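Local coordinates for protein prokaryotic transcription elongation factor GreA/GreB (Nitrosomonas europaea, PDB 2PN0) that probably binds RNA polymerase and acts in transcription elongation in the manner of GreA and GreB, at residues T77-K82 / G88-I93; S99-L104 / D108-P113; I21-L26 / D36-L41. All coordinates share one frame; numbering follows the deposited sequence. Where two conformers were deposited one is given.

Contact 1: T77-K82 / G88-I93; sequences TLVYPK and GEKISI
Glu-89 reaches back over the start of strand 77-79, and its side chain crosses that of Thr-77 obliquely. CG stands anti to the backbone N (chi1 -167°), and a bend at the next bond (chi2 -83°) brings the carboxylate up to the Thr-77 hydroxyl. Thr-77 OG1 donates to the syn lone pair of Glu-89 OE2 at 2.8 Å. The same hydroxyl is hydrogen-bonded to Thr-62 OG1. Thr-77 N also donates a hydrogen bond to Glu-89 O at 2.9 Å. An alanine in place of Glu-89 has no carboxylate and would probably leave the Thr-77 hydroxyl with one of its partners lost, held by Thr-62 OG1. Strands 77-79 and 90-92 form a two-stranded parallel pair in the GreA/GreB C-terminal region, which belongs to the FKBP clan. Their axes come within 4.7 Å. Backbone bonds alternate across the pair: Ile-91 N to Thr-77 O, Val-79 N to Ile-91 O, and Ile-93 N to Val-79 O. Leu-78 and Ile-91 lie on one face. Leu-78 CD1 extends past Ile-91 to meet Ile-93 CD1 at 4.1 Å, and Leu-19 of helix 13-25 packs on Ile-93. On the other face, Val-79 CG2 rests 4.0 Å from Lys-90 CB. Further along, Pro-81 CG lies 3.9 Å from Ser-92 OG, which is hydrogen-bonded to Leu-94 N.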
ATOM      1  N   THR A  77       2.234  -5.590  10.238  1.00 16.99           N
ATOM      2  CA  THR A  77       1.826  -6.979  10.352  1.00 16.69           C
ATOM      3  C   THR A  77       0.943  -7.280   9.134  1.00 15.33           C
ATOM      4  O   THR A  77      -0.078  -6.582   8.897  1.00 13.59           O
ATOM      5  CB  THR A  77       1.038  -7.203  11.664  1.00 17.43           C
ATOM      6  OG1 THR A  77       1.882  -6.855  12.787  1.00 20.41           O
ATOM      7  CG2 THR A  77       0.542  -8.661  11.785  1.00 18.56           C
ATOM      8  N   LEU A  78       1.342  -8.315   8.391  1.00 13.97           N
ATOM      9  CA  LEU A  78       0.680  -8.724   7.152  1.00 13.45           C
ATOM     10  C   LEU A  78      -0.528  -9.553   7.527  1.00 13.93           C
ATOM     11  O   LEU A  78      -0.386 -10.594   8.171  1.00 14.38           O
ATOM     12  CB  LEU A  78       1.651  -9.592   6.342  1.00 13.49           C
ATOM     13  CG  LEU A  78       1.113 -10.155   5.041  1.00 14.83           C
ATOM     14  CD1 LEU A  78       0.627  -9.023   4.060  1.00 14.96           C
ATOM     15  CD2 LEU A  78       2.145 -11.108   4.409  1.00 12.74           C
ATOM     16  N   VAL A  79      -1.714  -9.095   7.158  1.00 13.36           N
ATOM     17  CA  VAL A  79      -2.929  -9.775   7.628  1.00 13.12           C
ATOM     18  C   VAL A  79      -3.918 -10.061   6.509  1.00 12.14           C
ATOM     19  O   VAL A  79      -3.861  -9.470   5.417  1.00 10.14           O
ATOM     20  CB  VAL A  79      -3.664  -8.919   8.703  1.00 13.37           C
ATOM     21  CG1 VAL A  79      -2.788  -8.766   9.955  1.00 14.53           C
ATOM     22  CG2 VAL A  79      -4.033  -7.559   8.090  1.00 13.40           C
ATOM     23  N   TYR A  80      -4.868 -10.971   6.806  1.00 11.19           N
ATOM     24  CA  TYR A  80      -6.046 -11.124   5.962  1.00 11.83           C
ATOM     25  C   TYR A  80      -6.962  -9.904   6.102  1.00 12.43           C
ATOM     26  O   TYR A  80      -6.837  -9.186   7.088  1.00 13.33           O
ATOM     27  CB  TYR A  80      -6.794 -12.395   6.363  1.00 11.85           C
ATOM     28  CG  TYR A  80      -6.035 -13.649   5.975  1.00 12.74           C
ATOM     29  CD1 TYR A  80      -6.042 -14.114   4.652  1.00 13.55           C
ATOM     30  CD2 TYR A  80      -5.304 -14.362   6.918  1.00 14.03           C
ATOM     31  CE1 TYR A  80      -5.335 -15.278   4.289  1.00 11.66           C
ATOM     32  CE2 TYR A  80      -4.593 -15.505   6.564  1.00 13.36           C
ATOM     33  CZ  TYR A  80      -4.626 -15.960   5.252  1.00 12.88           C
ATOM     34  OH  TYR A  80      -3.945 -17.111   4.896  1.00 12.77           O
ATOM     35  N   PRO A  81      -7.819  -9.641   5.094  1.00 13.95           N
ATOM     36  CA  PRO A  81      -8.712  -8.466   5.165  1.00 15.90           C
ATOM     37  C   PRO A  81      -9.468  -8.316   6.499  1.00 18.05           C
ATOM     38  O   PRO A  81      -9.566  -7.192   7.001  1.00 18.71           O
ATOM     39  CB  PRO A  81      -9.647  -8.664   3.977  1.00 14.95           C
ATOM     40  CG  PRO A  81      -8.764  -9.320   2.960  1.00 14.76           C
ATOM     41  CD  PRO A  81      -7.953 -10.326   3.792  1.00 13.48           C
ATOM     42  N   LYS A  82      -9.939  -9.429   7.084  1.00 20.23           N
ATOM     43  CA  LYS A  82     -10.683  -9.385   8.363  1.00 22.09           C
ATOM     44  C   LYS A  82      -9.923  -8.650   9.484  1.00 22.83           C
ATOM     45  O   LYS A  82     -10.546  -8.117  10.411  1.00 23.75           O
ATOM     46  CB  LYS A  82     -11.066 -10.796   8.821  1.00 22.33           C
ATOM     47  CG  LYS A  82      -9.902 -11.710   9.108  1.00 24.67           C
ATOM     48  CD  LYS A  82     -10.381 -13.152   9.332  1.00 30.05           C
ATOM     49  CE  LYS A  82      -9.270 -14.159   9.063  1.00 33.25           C
ATOM     50  NZ  LYS A  82      -8.088 -14.010   9.946  1.00 33.65           N
ATOM     51  N   GLY A  88      -2.776   1.817  11.394  1.00 28.77           N
ATOM     52  CA  GLY A  88      -1.739   2.055  10.389  1.00 28.27           C
ATOM     53  C   GLY A  88      -0.575   1.085  10.499  1.00 27.96           C
ATOM     54  O   GLY A  88       0.436   1.228   9.767  1.00 28.24           O
ATOM     55  N   GLU A  89      -0.717   0.103  11.395  1.00 25.59           N
ATOM     56  CA  GLU A  89       0.306  -0.916  11.609  1.00 25.34           C
ATOM     57  C   GLU A  89      -0.051  -2.295  11.014  1.00 23.48           C
ATOM     58  O   GLU A  89       0.803  -3.202  10.999  1.00 24.43           O
ATOM     59  CB  GLU A  89       0.612  -1.080  13.104  1.00 25.94           C
ATOM     60  CG  GLU A  89       1.892  -1.887  13.390  1.00 28.99           C
ATOM     61  CD  GLU A  89       1.685  -3.417  13.372  1.00 32.04           C
ATOM     62  OE1 GLU A  89       0.550  -3.866  13.678  1.00 36.24           O
ATOM     63  OE2 GLU A  89       2.652  -4.167  13.068  1.00 28.01           O
ATOM     64  N   LYS A  90      -1.298  -2.479  10.570  1.00 19.98           N
ATOM     65  CA  LYS A  90      -1.626  -3.695   9.824  1.00 18.83           C
ATOM     66  C   LYS A  90      -1.608  -3.368   8.354  1.00 17.52           C
ATOM     67  O   LYS A  90      -1.855  -2.225   7.935  1.00 17.55           O
ATOM     68  CB  LYS A  90      -3.026  -4.223  10.142  1.00 19.78           C
ATOM     69  CG  LYS A  90      -3.379  -4.145  11.612  1.00 21.92           C
ATOM     70  CD  LYS A  90      -2.793  -5.304  12.363  1.00 25.75           C
ATOM     71  CE  LYS A  90      -3.809  -5.729  13.415  1.00 30.20           C
ATOM     72  NZ  LYS A  90      -3.136  -5.937  14.710  1.00 34.21           N
ATOM     73  N   ILE A  91      -1.380  -4.396   7.560  1.00 13.23           N
ATOM     74  CA  ILE A  91      -1.452  -4.208   6.136  1.00 12.63           C
ATOM     75  C   ILE A  91      -2.032  -5.457   5.500  1.00 12.04           C
ATOM     76  O   ILE A  91      -1.522  -6.570   5.698  1.00 10.68           O
ATOM     77  CB  ILE A  91      -0.067  -3.765   5.519  1.00 11.14           C
ATOM     78  CG1 ILE A  91      -0.254  -3.284   4.069  1.00 14.36           C
ATOM     79  CG2 ILE A  91       1.011  -4.842   5.675  1.00 11.17           C
ATOM     80  CD1 ILE A  91       0.987  -2.504   3.576  1.00 13.92           C
ATOM     81  N   SER A  92      -3.091  -5.257   4.716  1.00 11.72           N
ATOM     82  CA  SER A  92      -3.736  -6.393   4.027  1.00 12.06           C
ATOM     83  C   SER A  92      -2.835  -7.021   2.957  1.00 12.25           C
ATOM     84  O   SER A  92      -2.151  -6.305   2.207  1.00 13.29           O
ATOM     85  CB  SER A  92      -5.071  -5.955   3.381  1.00 12.35           C
ATOM     86  OG  SER A  92      -5.696  -6.995   2.650  1.00 12.20           O
ATOM     87  N   ILE A  93      -2.964  -8.332   2.804  1.00 11.62           N
ATOM     88  CA  ILE A  93      -2.396  -9.046   1.664  1.00 12.40           C
ATOM     89  C   ILE A  93      -2.915  -8.502   0.329  1.00 11.91           C
ATOM     90  O   ILE A  93      -2.248  -8.673  -0.692  1.00 13.24           O
ATOM     91  CB  ILE A  93      -2.664 -10.582   1.802  1.00 13.24           C
ATOM     92  CG1 ILE A  93      -1.924 -11.396   0.739  1.00 12.47           C
ATOM     93  CG2 ILE A  93      -4.173 -10.888   1.848  1.00 10.75           C
ATOM     94  CD1 ILE A  93      -0.397 -11.233   0.717  1.00 13.53           C
TER

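Contact 2: S99-L104 / D108-P113; sequences SALLGL and DEIEWP
Asp-108 OD2 sits against the backbone of Leu-104, 3.6 Å from Leu-104 CA, and is hydrogen-bonded to Ala-105 N. The carboxylate thus ties the start of segment 108-113 to the chain just after Leu-104. Leu-104 CD2 also lies 3.8 Å from Asp-108 OD2. The other methyl of this leucine, CD1, meets Ile-110 CG2 at 3.7 Å. Ile-110 touches with both of its branches. CG1 lies between the backbone N and the carbonyl carbon (chi1 53°), which sends CD1 to Leu-101 while CG2 faces Leu-104. Ile-110 CD1 comes within 3.5 Å of Leu-101 CD2, the two side chains crossing at about a right angle. The same CD1 lies at the edge of the Trp-112 ring, in its plane. The two leucines are set side by side by a type II beta turn, closed by Leu-104 N to Leu-101 O at 3.0 Å. Gly-103 takes its third place, with a positive phi. Leu-104 also packs on Ile-124 and Ile-110 on Val-122, both on strand 119-128. The turn therefore packs on strand 109-113, an outer strand within this chain of an antiparallel sheet in the FKBP-clan C-terminal region of the GreA/GreB family.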
ATOM      1  N   SER A  99       0.622  -6.941  -0.619  1.00 10.44           N
ATOM      2  CA  SER A  99       0.651  -8.086  -1.553  1.00 10.70           C
ATOM      3  C   SER A  99       2.067  -8.522  -1.899  1.00 10.83           C
ATOM      4  O   SER A  99       2.267  -9.665  -2.277  1.00 12.90           O
ATOM      5  CB  SER A  99      -0.158  -7.780  -2.846  1.00 11.00           C
ATOM      6  OG  SER A  99       0.342  -6.619  -3.520  1.00 11.83           O
ATOM      7  N   ALA A 100       3.033  -7.611  -1.822  1.00 10.10           N
ATOM      8  CA  ALA A 100       4.442  -7.950  -2.131  1.00 10.71           C
ATOM      9  C   ALA A 100       5.211  -8.464  -0.907  1.00 11.12           C
ATOM     10  O   ALA A 100       6.333  -8.987  -1.053  1.00 12.61           O
ATOM     11  CB  ALA A 100       5.169  -6.689  -2.702  1.00 10.48           C
ATOM     12  N   LEU A 101       4.669  -8.291   0.297  1.00 11.74           N
ATOM     13  CA  LEU A 101       5.453  -8.675   1.495  1.00 13.18           C
ATOM     14  C   LEU A 101       5.535 -10.189   1.671  1.00 12.91           C
ATOM     15  O   LEU A 101       6.523 -10.691   2.193  1.00 13.34           O
ATOM     16  CB  LEU A 101       4.880  -8.058   2.799  1.00 13.69           C
ATOM     17  CG  LEU A 101       5.072  -6.563   3.003  1.00 15.78           C
ATOM     18  CD1 LEU A 101       4.358  -6.106   4.321  1.00 17.62           C
ATOM     19  CD2 LEU A 101       6.581  -6.167   3.045  1.00 16.95           C
ATOM     20  N   LEU A 102       4.483 -10.894   1.266  1.00 13.46           N
ATOM     21  CA  LEU A 102       4.385 -12.340   1.489  1.00 14.05           C
ATOM     22  C   LEU A 102       5.571 -12.970   0.801  1.00 14.10           C
ATOM     23  O   LEU A 102       5.859 -12.683  -0.353  1.00 12.73           O
ATOM     24  CB  LEU A 102       3.095 -12.868   0.870  1.00 13.78           C
ATOM     25  CG  LEU A 102       2.840 -14.359   1.103  1.00 15.24           C
ATOM     26  CD1 LEU A 102       2.598 -14.599   2.615  1.00 16.36           C
ATOM     27  CD2 LEU A 102       1.669 -14.797   0.194  1.00 15.21           C
ATOM     28  N   GLY A 103       6.282 -13.805   1.526  1.00 13.42           N
ATOM     29  CA  GLY A 103       7.377 -14.552   0.914  1.00 14.88           C
ATOM     30  C   GLY A 103       8.727 -13.850   0.936  1.00 14.94           C
ATOM     31  O   GLY A 103       9.775 -14.491   0.662  1.00 15.78           O
ATOM     32  N   LEU A 104       8.746 -12.565   1.280  1.00 15.12           N
ATOM     33  CA  LEU A 104      10.021 -11.859   1.436  1.00 14.80           C
ATOM     34  C   LEU A 104      10.738 -12.411   2.692  1.00 14.98           C
ATOM     35  O   LEU A 104      10.146 -13.187   3.486  1.00 14.59           O
ATOM     36  CB  LEU A 104       9.801 -10.357   1.577  1.00 15.14           C
ATOM     37  CG  LEU A 104       9.260  -9.703   0.311  1.00 14.80           C
ATOM     38  CD1 LEU A 104       9.328  -8.170   0.589  1.00 16.96           C
ATOM     39  CD2 LEU A 104      10.066 -10.096  -0.889  1.00 16.02           C
ATOM     40  N   ASP A 108      15.795  -8.355   3.275  1.00 15.48           N
ATOM     41  CA  ASP A 108      15.329  -7.926   1.961  1.00 15.57           C
ATOM     42  C   ASP A 108      15.006  -6.445   2.009  1.00 15.38           C
ATOM     43  O   ASP A 108      14.596  -5.918   3.058  1.00 16.89           O
ATOM     44  CB  ASP A 108      14.080  -8.685   1.500  1.00 15.91           C
ATOM     45  CG  ASP A 108      14.391 -10.060   0.980  1.00 17.73           C
ATOM     46  OD1 ASP A 108      15.600 -10.389   0.836  1.00 18.49           O
ATOM     47  OD2 ASP A 108      13.421 -10.829   0.749  1.00 18.89           O
ATOM     48  N   GLU A 109      15.241  -5.765   0.901  1.00 14.40           N
ATOM     49  CA  GLU A 109      14.895  -4.337   0.819  1.00 15.95           C
ATOM     50  C   GLU A 109      13.757  -4.094  -0.182  1.00 16.02           C
ATOM     51  O   GLU A 109      13.684  -4.734  -1.244  1.00 15.95           O
ATOM     52  CB  GLU A 109      16.162  -3.514   0.477  1.00 15.47           C
ATOM     53  CG  GLU A 109      17.149  -3.522   1.673  1.00 17.32           C
ATOM     54  CD  GLU A 109      18.524  -2.875   1.405  1.00 19.76           C
ATOM     55  OE1 GLU A 109      18.874  -2.571   0.243  1.00 19.22           O
ATOM     56  OE2 GLU A 109      19.227  -2.656   2.420  1.00 24.44           O
ATOM     57  N   ILE A 110      12.851  -3.183   0.161  1.00 14.79           N
ATOM     58  CA  ILE A 110      11.812  -2.807  -0.799  1.00 14.54           C
ATOM     59  C   ILE A 110      11.648  -1.323  -0.645  1.00 12.80           C
ATOM     60  O   ILE A 110      12.204  -0.720   0.286  1.00 14.12           O
ATOM     61  CB  ILE A 110      10.446  -3.538  -0.574  1.00 15.07           C
ATOM     62  CG1 ILE A 110       9.962  -3.391   0.861  1.00 14.33           C
ATOM     63  CG2 ILE A 110      10.545  -5.018  -1.017  1.00 17.22           C
ATOM     64  CD1 ILE A 110       8.503  -4.043   1.021  1.00 18.33           C
ATOM     65  N   GLU A 111      10.889  -0.732  -1.546  1.00 12.65           N
ATOM     66  CA  GLU A 111      10.686   0.699  -1.486  1.00 12.15           C
ATOM     67  C   GLU A 111       9.279   1.056  -1.979  1.00 12.51           C
ATOM     68  O   GLU A 111       8.654   0.308  -2.763  1.00 12.87           O
ATOM     69  CB  GLU A 111      11.790   1.441  -2.283  1.00 13.03           C
ATOM     70  CG  GLU A 111      11.728   1.212  -3.759  1.00 14.15           C
ATOM     71  CD  GLU A 111      12.942   1.780  -4.494  1.00 12.20           C
ATOM     72  OE1 GLU A 111      14.069   1.891  -3.915  1.00 15.77           O
ATOM     73  OE2 GLU A 111      12.734   2.079  -5.665  1.00 15.38           O
ATOM     74  N   TRP A 112       8.779   2.191  -1.519  1.00 11.80           N
ATOM     75  CA  TRP A 112       7.483   2.638  -1.989  1.00 11.39           C
ATOM     76  C   TRP A 112       7.457   4.147  -1.962  1.00 12.18           C
ATOM     77  O   TRP A 112       8.401   4.784  -1.442  1.00 11.20           O
ATOM     78  CB  TRP A 112       6.336   1.973  -1.232  1.00 11.75           C
ATOM     79  CG  TRP A 112       6.241   2.242   0.252  1.00 11.77           C
ATOM     80  CD1 TRP A 112       5.735   3.388   0.863  1.00 14.46           C
ATOM     81  CD2 TRP A 112       6.628   1.356   1.314  1.00 14.08           C
ATOM     82  NE1 TRP A 112       5.796   3.233   2.251  1.00 14.74           N
ATOM     83  CE2 TRP A 112       6.314   1.999   2.540  1.00 14.00           C
ATOM     84  CE3 TRP A 112       7.178   0.059   1.349  1.00 12.64           C
ATOM     85  CZ2 TRP A 112       6.557   1.395   3.817  1.00 12.60           C
ATOM     86  CZ3 TRP A 112       7.408  -0.563   2.646  1.00 14.68           C
ATOM     87  CH2 TRP A 112       7.078   0.110   3.832  1.00 12.80           C
ATOM     88  N   PRO A 113       6.413   4.740  -2.558  1.00 12.43           N
ATOM     89  CA  PRO A 113       6.476   6.198  -2.688  1.00 12.45           C
ATOM     90  C   PRO A 113       6.519   7.036  -1.380  1.00 12.55           C
ATOM     91  O   PRO A 113       5.851   6.694  -0.388  1.00 12.13           O
ATOM     92  CB  PRO A 113       5.196   6.534  -3.467  1.00 14.07           C
ATOM     93  CG  PRO A 113       4.889   5.274  -4.209  1.00 14.22           C
ATOM     94  CD  PRO A 113       5.207   4.180  -3.202  1.00 11.24           C
TER

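Contact 3: I21-L26 / D36-L41; sequences ILLETL and DLEAEL
Helices 13-25 and 34-42 run in roughly opposite directions where they face each other. The nearest CA atoms, those of Leu-23 and Glu-38, are 8.3 Å apart, so side chains alone bridge the gap. Helix 13-25 is near its end here, and Leu-26 is the first residue to leave helical geometry. Leu-23 carries the contact. With its CG beside the backbone N (chi1 -71°), its CD1 touches two residues about one turn apart on the other helix, Glu-38 and Leu-41. Leu-23 CD1 meets Leu-41 CD1 methyl to methyl at 3.7 Å. The two helices form an antiparallel helical hairpin in the Rnk N-terminal region, and Phe-31 of the connecting loop also packs on Leu-23. Glu-38 offers only its aliphatic part to the leucine, with Leu-23 CD1 4.1 Å from Glu-38 CG. Its extended chain carries the carboxylate onward to a salt bridge from Glu-38 OE2 to Arg-34 NE. The guanidinium of Arg-34 is also hydrogen-bonded to Leu-23 O and Leu-26 O.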
ATOM      1  N   ILE A  21      -8.946 -19.510  -1.417  1.00 19.28           N
ATOM      2  CA  ILE A  21     -10.386 -19.294  -1.210  1.00 19.01           C
ATOM      3  C   ILE A  21     -10.673 -17.795  -1.227  1.00 18.52           C
ATOM      4  O   ILE A  21     -11.671 -17.339  -1.798  1.00 18.46           O
ATOM      5  CB  ILE A  21     -10.871 -19.912   0.114  1.00 18.24           C
ATOM      6  CG1 ILE A  21     -10.770 -21.452   0.062  1.00 20.98           C
ATOM      7  CG2 ILE A  21     -12.332 -19.436   0.461  1.00 18.59           C
ATOM      8  CD1 ILE A  21     -10.900 -22.115   1.411  1.00 19.76           C
ATOM      9  N   LEU A  22      -9.785 -17.023  -0.620  1.00 18.19           N
ATOM     10  CA  LEU A  22      -9.954 -15.565  -0.655  1.00 17.62           C
ATOM     11  C   LEU A  22     -10.021 -15.056  -2.091  1.00 18.44           C
ATOM     12  O   LEU A  22     -10.879 -14.230  -2.440  1.00 19.71           O
ATOM     13  CB  LEU A  22      -8.822 -14.867   0.123  1.00 17.40           C
ATOM     14  CG  LEU A  22      -8.895 -13.343   0.162  1.00 15.17           C
ATOM     15  CD1 LEU A  22     -10.196 -12.781   0.789  1.00 15.28           C
ATOM     16  CD2 LEU A  22      -7.626 -12.750   0.813  1.00 16.41           C
ATOM     17  N   LEU A  23      -9.095 -15.511  -2.933  1.00 18.89           N
ATOM     18  CA  LEU A  23      -8.978 -14.972  -4.273  1.00 19.67           C
ATOM     19  C   LEU A  23     -10.166 -15.436  -5.140  1.00 20.01           C
ATOM     20  O   LEU A  23     -10.598 -14.706  -6.037  1.00 20.08           O
ATOM     21  CB  LEU A  23      -7.654 -15.431  -4.880  1.00 19.78           C
ATOM     22  CG  LEU A  23      -6.436 -14.765  -4.244  1.00 19.72           C
ATOM     23  CD1 LEU A  23      -5.180 -15.486  -4.769  1.00 22.85           C
ATOM     24  CD2 LEU A  23      -6.406 -13.285  -4.597  1.00 22.66           C
ATOM     25  N   GLU A  24     -10.654 -16.653  -4.875  1.00 20.71           N
ATOM     26  CA  GLU A  24     -11.838 -17.210  -5.528  0.60 21.11           C
ATOM     27  C   GLU A  24     -13.078 -16.411  -5.131  1.00 21.63           C
ATOM     28  O   GLU A  24     -13.967 -16.162  -5.945  1.00 22.44           O
ATOM     29  CB  GLU A  24     -12.023 -18.672  -5.111  0.60 21.12           C
ATOM     30  CG  GLU A  24     -11.056 -19.626  -5.802  0.60 20.41           C
ATOM     31  CD  GLU A  24     -11.159 -21.068  -5.333  0.60 22.29           C
ATOM     32  OE1 GLU A  24     -12.089 -21.399  -4.553  0.60 24.68           O
ATOM     33  OE2 GLU A  24     -10.298 -21.880  -5.757  0.60 22.41           O
ATOM     34  N   THR A  25     -13.145 -16.032  -3.854  1.00 21.09           N
ATOM     35  CA  THR A  25     -14.318 -15.311  -3.362  1.00 21.74           C
ATOM     36  C   THR A  25     -14.398 -13.924  -4.002  1.00 22.47           C
ATOM     37  O   THR A  25     -15.494 -13.462  -4.376  1.00 21.82           O
ATOM     38  CB  THR A  25     -14.325 -15.216  -1.823  1.00 21.95           C
ATOM     39  OG1 THR A  25     -14.332 -16.545  -1.267  1.00 22.08           O
ATOM     40  CG2 THR A  25     -15.567 -14.463  -1.337  1.00 22.14           C
ATOM     41  N   LEU A  26     -13.233 -13.279  -4.126  1.00 21.95           N
ATOM     42  CA  LEU A  26     -13.098 -11.977  -4.783  1.00 24.01           C
ATOM     43  C   LEU A  26     -12.835 -12.104  -6.280  1.00 25.99           C
ATOM     44  O   LEU A  26     -12.104 -11.299  -6.849  1.00 26.70           O
ATOM     45  CB  LEU A  26     -11.935 -11.195  -4.164  1.00 23.16           C
ATOM     46  CG  LEU A  26     -12.171 -10.805  -2.694  1.00 24.06           C
ATOM     47  CD1 LEU A  26     -10.996 -10.093  -2.098  1.00 25.41           C
ATOM     48  CD2 LEU A  26     -13.481  -9.983  -2.551  1.00 24.45           C
ATOM     49  N   ASP A  36       0.072 -11.065 -10.403  1.00 14.47           N
ATOM     50  CA  ASP A  36       1.436 -11.379  -9.953  1.00 15.32           C
ATOM     51  C   ASP A  36       1.425 -12.186  -8.654  1.00 15.29           C
ATOM     52  O   ASP A  36       2.213 -13.124  -8.498  1.00 16.33           O
ATOM     53  CB  ASP A  36       2.210 -10.064  -9.756  1.00 15.61           C
ATOM     54  CG  ASP A  36       2.154  -9.183 -11.001  1.00 16.12           C
ATOM     55  OD1 ASP A  36       2.799  -9.526 -12.021  1.00 16.29           O
ATOM     56  OD2 ASP A  36       1.503  -8.118 -10.935  1.00 17.90           O
ATOM     57  N   LEU A  37       0.516 -11.836  -7.752  1.00 15.74           N
ATOM     58  CA  LEU A  37       0.339 -12.584  -6.513  1.00 15.83           C
ATOM     59  C   LEU A  37      -0.193 -13.985  -6.843  1.00 16.29           C
ATOM     60  O   LEU A  37       0.306 -14.973  -6.310  1.00 16.21           O
ATOM     61  CB  LEU A  37      -0.637 -11.860  -5.599  1.00 15.06           C
ATOM     62  CG  LEU A  37      -0.955 -12.600  -4.279  1.00 15.34           C
ATOM     63  CD1 LEU A  37       0.291 -12.772  -3.375  1.00 15.79           C
ATOM     64  CD2 LEU A  37      -2.088 -11.901  -3.541  1.00 18.37           C
ATOM     65  N   GLU A  38      -1.192 -14.089  -7.730  1.00 17.00           N
ATOM     66  CA  GLU A  38      -1.687 -15.424  -8.143  1.00 18.89           C
ATOM     67  C   GLU A  38      -0.569 -16.312  -8.705  1.00 18.17           C
ATOM     68  O   GLU A  38      -0.441 -17.509  -8.357  1.00 18.65           O
ATOM     69  CB  GLU A  38      -2.798 -15.265  -9.207  1.00 18.23           C
ATOM     70  CG  GLU A  38      -4.076 -14.749  -8.634  1.00 21.79           C
ATOM     71  CD  GLU A  38      -5.172 -14.508  -9.677  1.00 24.25           C
ATOM     72  OE1 GLU A  38      -4.856 -14.277 -10.884  1.00 28.57           O
ATOM     73  OE2 GLU A  38      -6.362 -14.511  -9.258  1.00 31.54           O
ATOM     74  N   ALA A  39       0.252 -15.724  -9.576  1.00 17.67           N
ATOM     75  CA  ALA A  39       1.323 -16.458 -10.237  1.00 18.81           C
ATOM     76  C   ALA A  39       2.313 -16.984  -9.188  1.00 18.07           C
ATOM     77  O   ALA A  39       2.725 -18.174  -9.217  1.00 18.41           O
ATOM     78  CB  ALA A  39       2.028 -15.557 -11.249  1.00 19.26           C
ATOM     79  N   GLU A  40       2.685 -16.098  -8.267  1.00 17.74           N
ATOM     80  CA  GLU A  40       3.562 -16.445  -7.175  1.00 17.87           C
ATOM     81  C   GLU A  40       2.975 -17.576  -6.301  1.00 18.03           C
ATOM     82  O   GLU A  40       3.660 -18.536  -5.951  1.00 18.38           O
ATOM     83  CB  GLU A  40       3.821 -15.169  -6.369  1.00 19.08           C
ATOM     84  CG  GLU A  40       4.593 -15.376  -5.151  1.00 22.05           C
ATOM     85  CD  GLU A  40       4.865 -14.070  -4.472  1.00 21.13           C
ATOM     86  OE1 GLU A  40       3.877 -13.381  -4.086  1.00 22.38           O
ATOM     87  OE2 GLU A  40       6.060 -13.755  -4.329  1.00 22.01           O
ATOM     88  N   LEU A  41       1.686 -17.471  -5.978  1.00 17.44           N
ATOM     89  CA  LEU A  41       0.992 -18.538  -5.236  1.00 17.01           C
ATOM     90  C   LEU A  41       0.950 -19.871  -5.974  1.00 18.82           C
ATOM     91  O   LEU A  41       1.119 -20.934  -5.356  1.00 18.16           O
ATOM     92  CB  LEU A  41      -0.423 -18.099  -4.825  1.00 17.13           C
ATOM     93  CG  LEU A  41      -0.454 -17.010  -3.730  1.00 16.79           C
ATOM     94  CD1 LEU A  41      -1.863 -16.462  -3.493  1.00 17.63           C
ATOM     95  CD2 LEU A  41       0.109 -17.533  -2.386  1.00 18.46           C
TER

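How the contacts relate
The three contacts follow one another along the chain, contact 3 first, then contact 1, then contact 2. Contacts 1 and 2 lie in the GreA/GreB C-terminal region, with centres about 14 Å apart. They share an apolar boundary, where Ile-91 CG2 meets Leu-101 CD1 at 3.8 Å and Leu-78 CD2 meets Leu-102 CA at 3.9 Å. Contact 3, in the Rnk N-terminal region, has its centre about 16 Å from that of contact 1 and about 17 Å from that of contact 2. Leu-22 CD2 reaches Pro-81 CD at 3.9 Å, while Leu-41 CD2 reaches Leu-102 CD2 at 4.1 Å. All three also touch the second subunit.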